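Local coordinates for MsStt7d protein (Micromonas, PDB 4IX3) that probably acts as a protein kinase: a homologue of the state transition kinase Stt7 whose catalytic domain, the part in this model, binds magnesium and nucleotide, at residues G34-G39 and V48-K53; E61-E66 and E105-M110; D68-V73 and A82-C87; I21-G26 and G101-G106; C162-R167 and G190-C195. All coordinates share one frame; numbering follows the deposited sequence. Where two conformers were deposited one is given.

Interaction 1: residues G34-G39 and V48-K53; sequences GTVFRG and VLKNAK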
# COMPACT_ATOMS: atom_id res chain seq x y z
N GLY B 34 -4.60 4.10 0.60
CA GLY B 34 -4.97 5.42 0.09
C GLY B 34 -3.82 6.29 -0.38
O GLY B 34 -2.63 5.92 -0.24
N THR B 35 -4.15 7.44 -0.94
CA THR B 35 -3.17 8.37 -1.44
C THR B 35 -3.47 9.73 -0.88
O THR B 35 -4.63 10.17 -0.89
CB THR B 35 -3.18 8.43 -2.99
OG1 THR B 35 -3.12 7.08 -3.50
CG2 THR B 35 -2.00 9.21 -3.52
N VAL B 36 -2.45 10.39 -0.34
CA VAL B 36 -2.58 11.73 0.26
C VAL B 36 -1.97 12.74 -0.71
O VAL B 36 -0.89 12.52 -1.25
CB VAL B 36 -1.92 11.80 1.67
CG1 VAL B 36 -2.06 13.22 2.21
CG2 VAL B 36 -2.58 10.79 2.60
N PHE B 37 -2.67 13.85 -0.92
CA PHE B 37 -2.19 14.95 -1.72
C PHE B 37 -2.24 16.25 -0.91
O PHE B 37 -3.03 16.38 0.01
CB PHE B 37 -3.15 15.16 -2.91
CG PHE B 37 -3.25 14.00 -3.84
CD1 PHE B 37 -2.53 13.99 -5.01
CD2 PHE B 37 -4.11 12.95 -3.57
CE1 PHE B 37 -2.62 12.90 -5.86
CE2 PHE B 37 -4.26 11.88 -4.45
CZ PHE B 37 -3.51 11.87 -5.60
N ARG B 38 -1.40 17.23 -1.25
CA ARG B 38 -1.62 18.59 -0.71
C ARG B 38 -2.73 19.23 -1.54
O ARG B 38 -2.94 18.90 -2.70
CB ARG B 38 -0.38 19.45 -0.87
CG ARG B 38 0.76 19.07 0.05
CD ARG B 38 1.82 20.11 -0.25
NE ARG B 38 3.06 19.83 0.45
CZ ARG B 38 3.98 18.98 -0.00
NH1 ARG B 38 3.77 18.35 -1.15
NH2 ARG B 38 5.08 18.74 0.71
N GLY B 39 -3.43 20.19 -0.94
CA GLY B 39 -4.40 20.98 -1.69
C GLY B 39 -4.58 22.34 -1.06
O GLY B 39 -3.93 22.68 -0.07
N VAL B 48 -4.65 18.94 3.44
CA VAL B 48 -4.18 17.64 2.96
C VAL B 48 -5.45 16.84 2.65
O VAL B 48 -6.45 16.96 3.34
CB VAL B 48 -3.30 16.99 4.04
CG1 VAL B 48 -3.09 15.52 3.77
CG2 VAL B 48 -1.96 17.69 4.09
N LEU B 49 -5.40 16.05 1.59
CA LEU B 49 -6.56 15.39 1.00
C LEU B 49 -6.20 13.92 0.80
O LEU B 49 -5.11 13.63 0.32
CB LEU B 49 -6.84 15.99 -0.39
CG LEU B 49 -7.38 17.43 -0.35
CD1 LEU B 49 -7.04 18.14 -1.65
CD2 LEU B 49 -8.86 17.37 -0.01
N LYS B 50 -7.11 13.03 1.13
CA LYS B 50 -6.83 11.59 0.93
C LYS B 50 -7.99 10.94 0.21
O LYS B 50 -9.15 11.15 0.59
CB LYS B 50 -6.67 10.86 2.29
CG LYS B 50 -6.25 9.39 2.13
CD LYS B 50 -5.90 8.76 3.49
CE LYS B 50 -5.46 7.33 3.29
NZ LYS B 50 -5.13 6.69 4.62
N ASN B 51 -7.66 10.06 -0.75
CA ASN B 51 -8.69 9.19 -1.32
C ASN B 51 -8.21 7.73 -1.25
O ASN B 51 -7.09 7.46 -0.78
CB ASN B 51 -9.08 9.60 -2.75
CG ASN B 51 -7.99 9.29 -3.78
OD1 ASN B 51 -6.82 9.01 -3.43
ND2 ASN B 51 -8.37 9.35 -5.07
N ALA B 52 -9.06 6.79 -1.63
CA ALA B 52 -8.71 5.36 -1.63
C ALA B 52 -7.88 5.05 -2.87
O ALA B 52 -8.07 5.65 -3.94
CB ALA B 52 -9.98 4.51 -1.59
N LYS B 53 -6.99 4.06 -2.77
CA LYS B 53 -6.34 3.47 -3.96
C LYS B 53 -7.35 2.59 -4.68
O LYS B 53 -7.97 1.73 -4.04
CB LYS B 53 -5.12 2.63 -3.51
CG LYS B 53 -3.97 3.56 -3.09
CD LYS B 53 -2.77 2.75 -2.60
CE LYS B 53 -1.98 2.14 -3.73
NZ LYS B 53 -0.74 1.64 -3.07
O HOH W 1 -3.17 4.47 3.49
O HOH W 2 -5.48 7.13 -4.87
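Lys50 has CG anti to its backbone N (chi1 -174°) and stays extended to its end, which carries the chain across Val36 and out to Gly34 of the facing strand. Its CG passes 4.0 Å from Val36 CG2, and farther out Lys50 CE comes to 3.8 Å from Gly34 CA; a CB on Gly34 would collide with that carbon. The chain ends at NZ, salt-bridged to Glu66 of helix 59-76 and bonded to a water whose second bond, to Gly34 N, is weak. With an alanine in place of Lys50, Glu66 would probably be left without its positive mate and a gap would open beside Val36 and Gly34. On the other face, chi1 of 72° swings the amide of Asn51 in beside Thr35, the two side chains pointing the same way, with Asn51 OD1 3.7 Å from Thr35 CB. The same oxygen meets the edge of the Phe37 ring in its plane, 4.0 Å from Phe37 CE2, and takes a hydrogen bond from a water that also touches Thr35 OG1. Four backbone bonds hold the strands, two in each of the pairs Thr35-Asn51 and Phe37-Leu49; the shortest, Phe37 N to Leu49 O, is 2.7 Å. This is the antiparallel hairpin that follows the glycine-rich loop in the N-lobe of protein kinases, carrying the lysine that contacts ADP when nucleotide is bound.

Interaction 2: residues E61-E66 and E105-M110; sequences ELLECE and EGLWLM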
# COMPACT_ATOMS: atom_id res chain seq x y z
N GLU B 61 -13.63 0.60 2.16
CA GLU B 61 -14.10 0.32 3.52
C GLU B 61 -13.07 0.81 4.54
O GLU B 61 -13.41 1.35 5.60
CB GLU B 61 -14.43 -1.16 3.68
CG GLU B 61 -15.67 -1.59 2.88
CD GLU B 61 -15.51 -1.69 1.34
OE1 GLU B 61 -14.39 -1.83 0.77
OE2 GLU B 61 -16.56 -1.71 0.65
N LEU B 62 -11.79 0.67 4.23
CA LEU B 62 -10.74 1.17 5.14
C LEU B 62 -10.77 2.70 5.22
O LEU B 62 -10.60 3.27 6.30
CB LEU B 62 -9.35 0.67 4.66
CG LEU B 62 -9.15 -0.84 4.84
CD1 LEU B 62 -7.89 -1.21 4.09
CD2 LEU B 62 -9.03 -1.20 6.32
N LEU B 63 -11.00 3.39 4.09
CA LEU B 63 -11.08 4.84 4.15
C LEU B 63 -12.33 5.26 4.93
O LEU B 63 -12.29 6.27 5.66
CB LEU B 63 -11.10 5.43 2.74
CG LEU B 63 -10.97 6.95 2.65
CD1 LEU B 63 -9.56 7.40 3.04
CD2 LEU B 63 -11.27 7.43 1.22
N GLU B 64 -13.44 4.53 4.80
CA GLU B 64 -14.63 4.83 5.58
C GLU B 64 -14.37 4.67 7.07
O GLU B 64 -14.85 5.47 7.88
CB GLU B 64 -15.78 3.95 5.15
CG GLU B 64 -16.41 4.45 3.85
CD GLU B 64 -17.44 3.50 3.27
OE1 GLU B 64 -17.46 2.32 3.64
OE2 GLU B 64 -18.09 3.93 2.30
N CYS B 65 -13.63 3.63 7.45
CA CYS B 65 -13.27 3.48 8.85
C CYS B 65 -12.38 4.64 9.31
O CYS B 65 -12.59 5.20 10.43
CB CYS B 65 -12.58 2.15 9.07
SG CYS B 65 -12.55 1.71 10.81
N GLU B 66 -11.36 4.99 8.54
CA GLU B 66 -10.53 6.13 8.87
C GLU B 66 -11.38 7.39 9.04
O GLU B 66 -11.16 8.20 9.96
CB GLU B 66 -9.48 6.34 7.78
CG GLU B 66 -8.61 7.55 8.07
CD GLU B 66 -7.41 7.64 7.15
OE1 GLU B 66 -7.30 6.76 6.25
OE2 GLU B 66 -6.63 8.61 7.27
N GLU B 105 -13.60 11.35 -9.09
CA GLU B 105 -14.75 10.57 -8.60
C GLU B 105 -14.37 9.73 -7.37
O GLU B 105 -13.35 9.01 -7.38
CB GLU B 105 -15.22 9.68 -9.78
CG GLU B 105 -16.41 8.78 -9.45
CD GLU B 105 -16.08 7.45 -8.76
OE1 GLU B 105 -15.08 6.81 -9.22
OE2 GLU B 105 -16.82 7.01 -7.83
N GLY B 106 -15.23 9.73 -6.35
CA GLY B 106 -15.10 8.91 -5.15
C GLY B 106 -15.00 9.76 -3.88
O GLY B 106 -15.10 10.97 -3.91
N LEU B 107 -14.76 9.09 -2.79
CA LEU B 107 -14.75 9.71 -1.46
C LEU B 107 -13.37 10.29 -1.17
O LEU B 107 -12.33 9.62 -1.35
CB LEU B 107 -15.11 8.64 -0.41
CG LEU B 107 -15.11 9.16 1.03
CD1 LEU B 107 -16.25 10.16 1.23
CD2 LEU B 107 -15.30 7.95 1.98
N TRP B 108 -13.36 11.51 -0.66
CA TRP B 108 -12.17 12.20 -0.17
C TRP B 108 -12.30 12.58 1.28
O TRP B 108 -13.41 12.96 1.73
CB TRP B 108 -11.91 13.49 -0.94
CG TRP B 108 -11.54 13.23 -2.37
CD1 TRP B 108 -12.36 12.99 -3.47
CD2 TRP B 108 -10.18 13.19 -2.86
NE1 TRP B 108 -11.59 12.84 -4.60
CE2 TRP B 108 -10.25 12.96 -4.29
CE3 TRP B 108 -8.94 13.40 -2.26
CZ2 TRP B 108 -9.11 12.83 -5.04
CZ3 TRP B 108 -7.79 13.29 -3.03
CH2 TRP B 108 -7.87 13.01 -4.40
N LEU B 109 -11.20 12.54 2.05
CA LEU B 109 -11.12 13.16 3.39
C LEU B 109 -10.21 14.36 3.30
O LEU B 109 -9.25 14.41 2.51
CB LEU B 109 -10.55 12.13 4.37
CG LEU B 109 -11.30 10.81 4.42
CD1 LEU B 109 -10.71 9.93 5.53
CD2 LEU B 109 -12.80 11.02 4.63
N MET B 110 -10.43 15.34 4.20
CA MET B 110 -9.64 16.56 4.21
C MET B 110 -9.26 16.93 5.65
O MET B 110 -10.08 16.82 6.57
CB MET B 110 -10.43 17.70 3.56
CG MET B 110 -9.61 18.97 3.32
SD MET B 110 -10.44 20.17 2.26
CE MET B 110 -11.61 20.87 3.43
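Leu63 and Leu107 mark the nearest backbone approach, their CA atoms 8.3 Å apart, where the helical segment 61-66 passes over strand segment 106-110. The two axes come within 9.6 Å and their N-to-C directions differ by 32°, so helix and strand run roughly the same way, with no hydrogen bond between them. Leu63 carries most of the contact. Its chi1 of -171° reaches the branch out to the strand with one methyl for each of two leucines: the Leu63 and Leu109 side chains pass in opposite senses, Leu63 CD1 3.7 Å from Leu109 CD1, while Leu63 CD2 rests 3.5 Å from Leu107 O. This is the C-helix of the kinase N-lobe lying on the face of its antiparallel sheet, with Leu107 and Leu109 on that face and Trp108 turned to the other, against Leu49. Two glutamates add only their aliphatic carbons to the greasy layer. The Glu64 side chain crosses that of Leu107 at about a right angle, Glu64 CG 4.1 Å from Leu107 CD2, before its carboxylate goes on to a salt bridge with Arg11. Nearly one helical turn beyond Leu63, the extended chain of Glu66 leans its CG on Leu109, 4.1 Å from Leu109 CD1, and sends its carboxylate to Lys50.

Interaction 3: residues D68-V73 and A82-C87; sequences DVNYHV and ARFMGC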
# COMPACT_ATOMS: atom_id res chain seq x y z
N ASP B 68 -14.64 7.50 9.97
CA ASP B 68 -15.41 7.36 11.20
C ASP B 68 -14.50 7.68 12.42
O ASP B 68 -14.92 8.39 13.39
CB ASP B 68 -15.93 5.93 11.38
CG ASP B 68 -17.00 5.54 10.36
OD1 ASP B 68 -17.63 6.43 9.77
OD2 ASP B 68 -17.24 4.30 10.21
N VAL B 69 -13.30 7.11 12.45
CA VAL B 69 -12.39 7.32 13.61
C VAL B 69 -12.00 8.80 13.64
O VAL B 69 -11.91 9.38 14.74
CB VAL B 69 -11.15 6.38 13.55
CG1 VAL B 69 -10.14 6.75 14.63
CG2 VAL B 69 -11.59 4.92 13.64
N ASN B 70 -11.78 9.46 12.50
CA ASN B 70 -11.50 10.90 12.51
C ASN B 70 -12.66 11.71 13.05
O ASN B 70 -12.42 12.64 13.80
CB ASN B 70 -11.14 11.42 11.12
CG ASN B 70 -9.64 11.35 10.86
OD1 ASN B 70 -8.92 12.28 11.23
ND2 ASN B 70 -9.18 10.27 10.23
N TYR B 71 -13.89 11.33 12.77
CA TYR B 71 -15.02 12.05 13.38
C TYR B 71 -15.00 11.82 14.88
O TYR B 71 -15.27 12.74 15.66
CB TYR B 71 -16.36 11.60 12.78
CG TYR B 71 -16.68 12.27 11.47
CD1 TYR B 71 -17.11 13.60 11.44
CD2 TYR B 71 -16.67 11.58 10.27
CE1 TYR B 71 -17.47 14.26 10.27
CE2 TYR B 71 -17.06 12.21 9.08
CZ TYR B 71 -17.42 13.54 9.07
OH TYR B 71 -17.77 14.16 7.89
N HIS B 72 -14.73 10.59 15.32
CA HIS B 72 -14.67 10.31 16.76
C HIS B 72 -13.61 11.16 17.45
O HIS B 72 -13.85 11.68 18.55
CB HIS B 72 -14.41 8.82 16.99
CG HIS B 72 -14.52 8.39 18.42
ND1 HIS B 72 -15.71 8.26 19.06
CD2 HIS B 72 -13.53 8.04 19.33
CE1 HIS B 72 -15.48 7.86 20.32
NE2 HIS B 72 -14.14 7.69 20.47
N VAL B 73 -12.42 11.20 16.86
CA VAL B 73 -11.30 11.98 17.43
C VAL B 73 -11.58 13.48 17.42
O VAL B 73 -11.24 14.19 18.38
CB VAL B 73 -9.98 11.66 16.70
CG1 VAL B 73 -8.86 12.62 17.10
CG2 VAL B 73 -9.59 10.23 17.04
N ALA B 82 -3.92 15.92 13.45
CA ALA B 82 -4.24 16.95 12.47
C ALA B 82 -5.75 17.21 12.42
O ALA B 82 -6.59 16.28 12.44
CB ALA B 82 -3.79 16.54 11.09
N ARG B 83 -6.10 18.51 12.36
CA ARG B 83 -7.51 18.89 12.44
C ARG B 83 -8.29 18.35 11.23
O ARG B 83 -7.91 18.58 10.09
CB ARG B 83 -7.60 20.42 12.47
CG ARG B 83 -9.04 20.96 12.43
CD ARG B 83 -9.11 22.46 12.78
NE ARG B 83 -8.20 23.29 11.98
CZ ARG B 83 -8.52 23.93 10.85
NH1 ARG B 83 -9.77 23.85 10.38
NH2 ARG B 83 -7.61 24.70 10.26
N PHE B 84 -9.38 17.66 11.54
CA PHE B 84 -10.19 16.99 10.53
C PHE B 84 -11.24 17.97 10.02
O PHE B 84 -12.09 18.47 10.78
CB PHE B 84 -10.85 15.76 11.13
CG PHE B 84 -11.73 14.99 10.18
CD1 PHE B 84 -11.22 14.55 8.95
CD2 PHE B 84 -13.04 14.67 10.53
CE1 PHE B 84 -12.05 13.81 8.07
CE2 PHE B 84 -13.81 13.86 9.70
CZ PHE B 84 -13.33 13.47 8.46
N MET B 85 -11.30 18.15 8.70
CA MET B 85 -12.22 19.13 8.11
C MET B 85 -13.38 18.47 7.39
O MET B 85 -14.29 19.18 6.96
CB MET B 85 -11.44 20.02 7.13
CG MET B 85 -10.36 20.83 7.86
SD MET B 85 -9.31 21.84 6.77
CE MET B 85 -10.38 23.21 6.33
N GLY B 86 -13.49 17.14 7.41
CA GLY B 86 -14.65 16.44 6.86
C GLY B 86 -14.36 15.68 5.59
O GLY B 86 -13.22 15.30 5.33
N CYS B 87 -15.42 15.39 4.85
CA CYS B 87 -15.31 14.60 3.64
C CYS B 87 -15.83 15.36 2.44
O CYS B 87 -16.54 16.35 2.61
CB CYS B 87 -16.03 13.27 3.80
SG CYS B 87 -17.83 13.40 3.77
O HOH W 3 -6.03 13.47 11.86
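An edge-to-face aromatic pair and a CH-pi contact join helix 59-76 to the start of strand 84-90, both centred on Phe84. A chi1 of 179° points its ring off the strand toward the helix. There Phe84 turns an edge onto Tyr71: Phe84 CE2 sits 3.4 Å above the plane of the Tyr71 ring, over its centre, with the centroids of the Tyr71 and Phe84 rings 4.8 Å apart and the planes at 88°, a T-shaped stack. One face of Phe84 receives Asn70 CB, 3.6 Å from the Phe84 ring centroid and almost on the normal. Gly86 N lies over the other face, so helix and strand sandwich the ring. Beyond the stack, the Tyr71 hydroxyl skirts the strand, its OH 4.0 Å from Gly86 CA. The Asn70 amide is tied at both ends, ND2 to Glu66 O and OD1 to Trp111 NE1, and OD1 also accepts from a water that bonds to Ala82 O. Strand 106-112 pairs alongside, and Met85 and Gly86 both face its Met110 in a classic beta bulge, while on the helix's flank Val69 and His72 pack against Val164 of strand 164-165.

Interaction 4: residues I21-G26 and G101-G106; sequences IRVLPG and GTLTEG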
# COMPACT_ATOMS: atom_id res chain seq x y z
N ILE B 21 -11.93 23.42 -3.77
CA ILE B 21 -10.73 22.63 -3.45
C ILE B 21 -9.94 22.54 -4.75
O ILE B 21 -10.43 22.05 -5.78
CB ILE B 21 -11.08 21.23 -2.88
CG1 ILE B 21 -11.79 21.42 -1.51
CG2 ILE B 21 -9.82 20.39 -2.70
CD1 ILE B 21 -12.57 20.22 -1.03
N ARG B 22 -8.66 22.86 -4.62
CA ARG B 22 -7.68 22.63 -5.65
C ARG B 22 -6.70 21.61 -5.12
O ARG B 22 -6.12 21.79 -4.04
CB ARG B 22 -6.96 23.93 -6.04
CG ARG B 22 -5.95 23.73 -7.16
CD ARG B 22 -5.48 25.06 -7.71
NE ARG B 22 -4.74 25.81 -6.71
CZ ARG B 22 -3.45 25.63 -6.46
NH1 ARG B 22 -2.78 24.68 -7.10
NH2 ARG B 22 -2.82 26.40 -5.57
N VAL B 23 -6.49 20.54 -5.88
CA VAL B 23 -5.58 19.46 -5.50
C VAL B 23 -4.27 19.67 -6.24
O VAL B 23 -4.24 19.99 -7.43
CB VAL B 23 -6.23 18.06 -5.62
CG1 VAL B 23 -6.81 17.79 -7.00
CG2 VAL B 23 -5.22 16.97 -5.23
N LEU B 24 -3.16 19.53 -5.51
CA LEU B 24 -1.85 19.65 -6.14
C LEU B 24 -1.33 18.25 -6.50
O LEU B 24 -1.33 17.34 -5.67
CB LEU B 24 -0.87 20.33 -5.18
CG LEU B 24 -0.96 21.84 -5.03
CD1 LEU B 24 -2.33 22.33 -4.60
CD2 LEU B 24 0.10 22.34 -4.06
N PRO B 25 -0.94 18.04 -7.77
CA PRO B 25 -0.33 16.75 -8.12
C PRO B 25 0.91 16.41 -7.27
O PRO B 25 1.60 17.31 -6.77
CB PRO B 25 0.08 16.93 -9.58
CG PRO B 25 -0.73 18.07 -10.11
CD PRO B 25 -1.26 18.87 -8.95
N GLY B 26 1.12 15.11 -7.05
CA GLY B 26 2.27 14.63 -6.28
C GLY B 26 1.87 14.04 -4.94
O GLY B 26 1.73 14.77 -3.97
N GLY B 101 -6.07 19.68 -11.32
CA GLY B 101 -6.28 20.23 -9.99
C GLY B 101 -7.65 20.05 -9.37
O GLY B 101 -7.98 20.71 -8.38
N THR B 102 -8.44 19.12 -9.90
CA THR B 102 -9.78 18.92 -9.42
C THR B 102 -9.93 17.53 -8.83
O THR B 102 -9.32 16.54 -9.30
CB THR B 102 -10.82 19.12 -10.53
OG1 THR B 102 -10.42 18.37 -11.67
CG2 THR B 102 -10.94 20.59 -10.87
N LEU B 103 -10.78 17.42 -7.82
CA LEU B 103 -11.00 16.13 -7.16
C LEU B 103 -11.64 15.10 -8.07
O LEU B 103 -12.64 15.39 -8.75
CB LEU B 103 -11.87 16.30 -5.90
CG LEU B 103 -11.25 17.17 -4.82
CD1 LEU B 103 -12.32 17.40 -3.77
CD2 LEU B 103 -9.98 16.56 -4.23
N THR B 104 -11.13 13.86 -8.05
CA THR B 104 -11.65 12.79 -8.90
C THR B 104 -12.85 12.08 -8.26
O THR B 104 -13.10 12.16 -7.03
CB THR B 104 -10.54 11.77 -9.18
OG1 THR B 104 -9.98 11.39 -7.92
CG2 THR B 104 -9.43 12.38 -10.03
N GLU B 105 -13.60 11.35 -9.09
CA GLU B 105 -14.75 10.57 -8.60
C GLU B 105 -14.37 9.73 -7.37
O GLU B 105 -13.35 9.01 -7.38
CB GLU B 105 -15.22 9.68 -9.78
CG GLU B 105 -16.41 8.78 -9.45
CD GLU B 105 -16.08 7.45 -8.76
OE1 GLU B 105 -15.08 6.81 -9.22
OE2 GLU B 105 -16.82 7.01 -7.83
N GLY B 106 -15.23 9.73 -6.35
CA GLY B 106 -15.10 8.91 -5.15
C GLY B 106 -15.00 9.76 -3.88
O GLY B 106 -15.10 10.97 -3.91
O HOH W 4 -11.99 19.91 -7.01
O HOH W 5 -10.16 23.25 -8.26
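Leu103 and Ile21 meet through the ends of their branches. In Leu103 CG lies beside the backbone N (chi1 -63°), a choice that swings the isobutyl group back to the strand although its CB does not set off toward it. Leu103 CD1 then nestles in the fork of Ile21, 3.9 Å from Ile21 CD1 and 4.0 Å from Ile21 CG2. Leu103 CD2 approaches Val23 more loosely and also packs on Trp108. Shortening Leu103 to an alanine would probably strip Ile21 of its methyl contacts and leave a hole between the strand and Trp108. Val23 is turned unusually: with chi1 at 54°, CG1 fits between backbone N and carbonyl carbon and presses on the loop's peptide, 3.4 Å from Gly101 C. Arg22 sends its side chain off the other way, yet CG still brushes past Gly101 O at 3.8 Å before the chain bends. The single direct hydrogen bond, Val23 N to Gly101 O at 2.9 Å, is nearly straight at hydrogen (169°), but the donor stands well above the carbonyl plane. Gly101, at positive phi, returns its CA to Val23 O, 3.3 Å away, as a CA-H...O contact. Ile21 O accepts from two waters; one of them takes the N-H of Leu103, carrying the join two residues on. Strand 21-23 pairs by its other edge with strand 34-41, so this loop between strands 84-90 and 106-112 lines the outer side of the first strand of the kinase N-lobe sheet.

Interaction 5: residues C162-R167 and G190-C195; sequences CGVVHR and GAAALC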
# COMPACT_ATOMS: atom_id res chain seq x y z
N CYS B 162 -10.59 7.68 25.02
CA CYS B 162 -11.82 7.61 24.24
C CYS B 162 -11.86 6.40 23.34
O CYS B 162 -12.69 6.32 22.42
CB CYS B 162 -12.10 8.91 23.49
SG CYS B 162 -11.02 9.21 22.07
N GLY B 163 -11.03 5.40 23.65
CA GLY B 163 -11.11 4.09 23.01
C GLY B 163 -10.31 3.91 21.73
O GLY B 163 -10.41 2.87 21.11
N VAL B 164 -9.53 4.89 21.31
CA VAL B 164 -8.79 4.82 20.07
C VAL B 164 -7.37 4.37 20.29
O VAL B 164 -6.67 4.97 21.14
CB VAL B 164 -8.84 6.19 19.36
CG1 VAL B 164 -7.99 6.17 18.08
CG2 VAL B 164 -10.30 6.56 19.05
N VAL B 165 -6.94 3.36 19.55
CA VAL B 165 -5.54 2.97 19.47
C VAL B 165 -5.02 3.37 18.09
O VAL B 165 -5.66 2.99 17.09
CB VAL B 165 -5.33 1.48 19.77
CG1 VAL B 165 -3.87 1.05 19.60
CG2 VAL B 165 -5.84 1.19 21.17
N HIS B 166 -3.95 4.13 18.03
CA HIS B 166 -3.56 4.77 16.77
C HIS B 166 -2.97 3.70 15.83
O HIS B 166 -3.27 3.68 14.63
CB HIS B 166 -2.54 5.89 17.09
CG HIS B 166 -2.01 6.55 15.88
ND1 HIS B 166 -2.33 7.81 15.44
CD2 HIS B 166 -1.12 6.03 14.96
CE1 HIS B 166 -1.66 8.07 14.29
NE2 HIS B 166 -0.90 6.97 14.03
N ARG B 167 -2.11 2.84 16.37
CA ARG B 167 -1.55 1.72 15.62
C ARG B 167 -0.34 2.06 14.75
O ARG B 167 0.42 1.16 14.39
CB ARG B 167 -2.64 1.08 14.76
CG ARG B 167 -2.79 -0.42 14.97
CD ARG B 167 -3.15 -1.13 13.67
NE ARG B 167 -4.25 -2.07 13.85
CZ ARG B 167 -4.09 -3.39 13.95
NH1 ARG B 167 -2.88 -3.92 13.88
NH2 ARG B 167 -5.15 -4.17 14.11
N GLY B 190 -5.29 5.90 9.68
CA GLY B 190 -5.72 4.88 8.69
C GLY B 190 -5.70 3.44 9.20
O GLY B 190 -6.42 2.58 8.71
N ALA B 191 -4.89 3.16 10.22
CA ALA B 191 -4.89 1.85 10.84
C ALA B 191 -5.47 1.85 12.25
O ALA B 191 -5.45 0.85 12.95
CB ALA B 191 -3.48 1.28 10.90
N ALA B 192 -6.01 2.99 12.66
CA ALA B 192 -6.47 3.12 14.00
C ALA B 192 -7.71 2.27 14.28
O ALA B 192 -8.55 2.01 13.38
CB ALA B 192 -6.78 4.57 14.30
N ALA B 193 -7.83 1.85 15.52
CA ALA B 193 -8.98 1.06 15.98
C ALA B 193 -9.79 1.82 17.00
O ALA B 193 -9.22 2.47 17.89
CB ALA B 193 -8.57 -0.30 16.54
N LEU B 194 -11.11 1.81 16.85
CA LEU B 194 -11.99 2.15 17.98
C LEU B 194 -12.38 0.90 18.77
O LEU B 194 -12.97 -0.03 18.22
CB LEU B 194 -13.24 2.92 17.48
CG LEU B 194 -14.22 3.32 18.59
CD1 LEU B 194 -13.56 4.21 19.64
CD2 LEU B 194 -15.44 3.99 17.97
N CYS B 195 -11.85 0.81 19.99
CA CYS B 195 -11.81 -0.47 20.69
C CYS B 195 -12.90 -0.62 21.72
O CYS B 195 -12.95 -1.63 22.42
CB CYS B 195 -10.47 -0.60 21.41
SG CYS B 195 -9.08 -0.53 20.29
O HOH W 6 -3.07 4.56 11.92
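The guanidinium of Arg167 meets Ala191 at its edge, with Ala191 O near the plane and 3.3 Å from Arg167 NE. The chain of Arg167, bent at chi2 and chi3, wraps round that same oxygen: Arg167 CD is 3.1 Å from Ala191 O and 3.7 Å from Ala191 CB. Among the peptide groups, Val165 and Ala193 bond to each other both ways, Val165 N to Ala193 O at 3.0 Å. The third bond runs from Cys195 N to Gly163 O at 2.8 Å. These make the short two-stranded antiparallel sheet of the kinase C-lobe that leads, on one strand, into the HRD motif of the catalytic loop (His166, Arg167, Asp168) and, on the other, out of the Asp-Leu-Gly turn that holds Asp188. Asp168 and Asp188 both bind magnesium in this crystal. Backbone nitrogens of His166 and Arg167 are held by the carboxylate of Asp249, and a water joins His166 O to Ala191 N. Apolar side chains meet on both faces: Val164 and Leu194 cross on one, Val164 CG2 lying 4.1 Å from Leu194 CD1, while Val165 CG2 meets Cys195 SG at 3.8 Å on the other. In Leu194 a chi1 of -180° turns CG away from its own N, and the side chain reaches over Gly163 so that Leu194 CD1 is 3.6 Å from Cys162 O. Gly163, at positive phi, is the C-prime residue of the Schellman motif that ends helix 141-161.

Interactions 1, 2, 3 and 4 all belong to the N-lobe sheet and its helix 59-76, and interaction 5 lies across the cleft, its centre about 20 Å from that of interaction 1. Interactions 1 and 2 meet in the salt bridge of Lys50 NZ with Glu66 OE1, 2.7 Å long. Strand 21-23 of interaction 4 lies beside strand 34-41 of interaction 1, with a probable hydrogen bond from Leu24 N to Arg38 O, 2.9 Å. Interaction 3 shares the helix with interaction 2, and Met85 N lies 2.8 Å from Met110 O between their strands. From the helix, His72 NE2 reaches Cys162 O at 2.8 Å, joining interactions 3 and 5. The Ala191 side chain of interaction 5 is about 5 Å from a bound magnesium ion.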